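Local structure of tumor necrosis factor receptor superfamily member 16 (Rattus norvegicus, 1SG1) at residues V43-V48 with A74-C79. The protein is a cell-surface receptor of the tumour necrosis factor receptor superfamily that binds nerve growth factor and other neurotrophins with low affinity. Sequence-based numbering, arbitrary orientation.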
loop_
_atom_site.group_PDB
_atom_site.type_symbol
_atom_site.label_atom_id
_atom_site.label_comp_id
_atom_site.label_asym_id
_atom_site.label_seq_id
_atom_site.Cartn_x
_atom_site.Cartn_y
_atom_site.Cartn_z
ATOM N N VAL C 43 -3.256 -10.295 -17.401
ATOM C CA VAL C 43 -4.338 -10.600 -18.316
ATOM C C VAL C 43 -5.299 -11.686 -17.832
ATOM O O VAL C 43 -6.520 -11.544 -17.928
ATOM C CB VAL C 43 -3.781 -11.017 -19.674
ATOM C CG1 VAL C 43 -4.918 -11.366 -20.614
ATOM C CG2 VAL C 43 -2.951 -9.878 -20.253
ATOM N N THR C 44 -4.742 -12.769 -17.306
ATOM C CA THR C 44 -5.543 -13.903 -16.855
ATOM C C THR C 44 -4.950 -14.567 -15.630
ATOM O O THR C 44 -3.731 -14.614 -15.438
ATOM C CB THR C 44 -5.656 -15.004 -17.954
ATOM O OG1 THR C 44 -4.343 -15.468 -18.306
ATOM C CG2 THR C 44 -6.377 -14.469 -19.209
ATOM N N PHE C 45 -5.829 -15.131 -14.819
ATOM C CA PHE C 45 -5.409 -15.793 -13.598
ATOM C C PHE C 45 -6.231 -17.063 -13.387
ATOM O O PHE C 45 -7.302 -17.243 -13.972
ATOM C CB PHE C 45 -5.633 -14.841 -12.415
ATOM C CG PHE C 45 -7.076 -14.594 -12.130
ATOM C CD1 PHE C 45 -7.720 -15.252 -11.085
ATOM C CD2 PHE C 45 -7.830 -13.782 -12.974
ATOM C CE1 PHE C 45 -9.095 -15.101 -10.899
ATOM C CE2 PHE C 45 -9.191 -13.630 -12.794
ATOM C CZ PHE C 45 -9.827 -14.288 -11.762
ATOM N N SER C 46 -5.713 -17.928 -12.527
ATOM C CA SER C 46 -6.369 -19.164 -12.157
ATOM C C SER C 46 -6.018 -19.388 -10.711
ATOM O O SER C 46 -4.917 -19.818 -10.407
ATOM C CB SER C 46 -5.857 -20.349 -12.983
ATOM O OG SER C 46 -6.465 -21.572 -12.561
ATOM N N ASP C 47 -6.951 -19.088 -9.818
ATOM C CA ASP C 47 -6.730 -19.274 -8.386
ATOM C C ASP C 47 -7.293 -20.599 -7.907
ATOM O O ASP C 47 -7.437 -20.797 -6.704
ATOM C CB ASP C 47 -7.417 -18.166 -7.598
ATOM C CG ASP C 47 -8.924 -18.159 -7.798
ATOM O OD1 ASP C 47 -9.626 -17.447 -7.049
ATOM O OD2 ASP C 47 -9.402 -18.863 -8.702
ATOM N N VAL C 48 -7.605 -21.495 -8.844
ATOM C CA VAL C 48 -8.186 -22.799 -8.528
ATOM C C VAL C 48 -7.506 -24.003 -9.220
ATOM O O VAL C 48 -7.198 -23.959 -10.409
ATOM C CB VAL C 48 -9.693 -22.797 -8.891
ATOM C CG1 VAL C 48 -9.864 -22.713 -10.403
ATOM C CG2 VAL C 48 -10.369 -24.038 -8.337
ATOM N N ALA C 74 -2.215 -16.206 -10.567
ATOM C CA ALA C 74 -2.939 -17.058 -9.634
ATOM C C ALA C 74 -3.941 -16.323 -8.744
ATOM O O ALA C 74 -4.533 -16.904 -7.829
ATOM C CB ALA C 74 -1.933 -17.827 -8.766
ATOM N N ASP C 75 -4.144 -15.049 -9.012
ATOM C CA ASP C 75 -5.057 -14.286 -8.193
ATOM C C ASP C 75 -5.631 -13.111 -8.982
ATOM O O ASP C 75 -4.932 -12.405 -9.689
ATOM C CB ASP C 75 -4.314 -13.806 -6.942
ATOM C CG ASP C 75 -5.101 -14.025 -5.658
ATOM O OD1 ASP C 75 -4.570 -13.695 -4.577
ATOM O OD2 ASP C 75 -6.242 -14.522 -5.713
ATOM N N ASP C 76 -6.932 -12.921 -8.871
ATOM C CA ASP C 76 -7.585 -11.842 -9.569
ATOM C C ASP C 76 -7.137 -10.513 -8.961
ATOM O O ASP C 76 -6.510 -10.471 -7.896
ATOM C CB ASP C 76 -9.088 -11.990 -9.421
ATOM C CG ASP C 76 -9.849 -11.061 -10.320
ATOM O OD1 ASP C 76 -9.226 -10.441 -11.189
ATOM O OD2 ASP C 76 -11.073 -10.959 -10.167
ATOM N N ALA C 77 -7.471 -9.432 -9.652
ATOM C CA ALA C 77 -7.139 -8.118 -9.200
ATOM C C ALA C 77 -8.278 -7.674 -8.296
ATOM O O ALA C 77 -9.349 -8.268 -8.307
ATOM C CB ALA C 77 -7.014 -7.187 -10.384
ATOM N N VAL C 78 -8.027 -6.639 -7.502
ATOM C CA VAL C 78 -9.045 -6.085 -6.648
ATOM C C VAL C 78 -9.110 -4.579 -6.913
ATOM O O VAL C 78 -8.094 -3.930 -7.110
ATOM C CB VAL C 78 -8.775 -6.385 -5.166
ATOM C CG1 VAL C 78 -10.005 -6.075 -4.372
ATOM C CG2 VAL C 78 -8.402 -7.862 -4.982
ATOM N N CYS C 79 -10.337 -4.063 -6.958
ATOM C CA CYS C 79 -10.604 -2.665 -7.226
ATOM C C CYS C 79 -11.407 -1.986 -6.138
ATOM O O CYS C 79 -12.349 -2.549 -5.619
ATOM C CB CYS C 79 -11.390 -2.519 -8.514
ATOM S SG CYS C 79 -10.661 -3.259 -9.998
HETATM O O HOH W 1 -8.312 -14.520 -7.154
#
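Phe45 lays one face of its ring over Asp76, a compact example of how a small cysteine-rich module packs an aromatic against backbone and carboxylate. The backbone N of Asp76 comes over that ring, 3.3 Å from Phe45 CD1. The CB of Asp76 stands 3.6 Å from the ring centroid, 21° off the normal, in a CH-pi contact displaced toward the rim near CE1 and CZ. The Asp76 carboxylate is stacked on the ring, the two planes 3° apart, with OD1 3.6 Å from Phe45 CE2. A chi1 of -169° carries this carboxylate away from its own amide and along the ring; the stacking and a hydrogen bond between OD2 and Thr59 OG1 probably limit its turning. Both segments belong to one TNFR/NGFR cysteine-rich region, where Phe45, on the short strand 44-45, packs against the approach to strand 78-81, whose Cys79 is disulfide-bonded to Cys61. Phe45 also touches Cys71, and an alanine in its place would probably strip the covering from Asp76 CB and open a gap beside this cysteine. Asp47 CB lies 3.2 Å from Ala74 O, and one water donates to Asp47 OD1 and Asp75 OD2 while accepting from Asp76 N, bridging two carboxylates of like charge. Ala74, Asp75 and Val78 pack on a chain of another protein, probably the neurotrophin, where Asp75 makes a long, weak ion pair with a basic side chain. Alongside, the CA of Ala74 offers a C-H to Ser46 O at 3.5 Å.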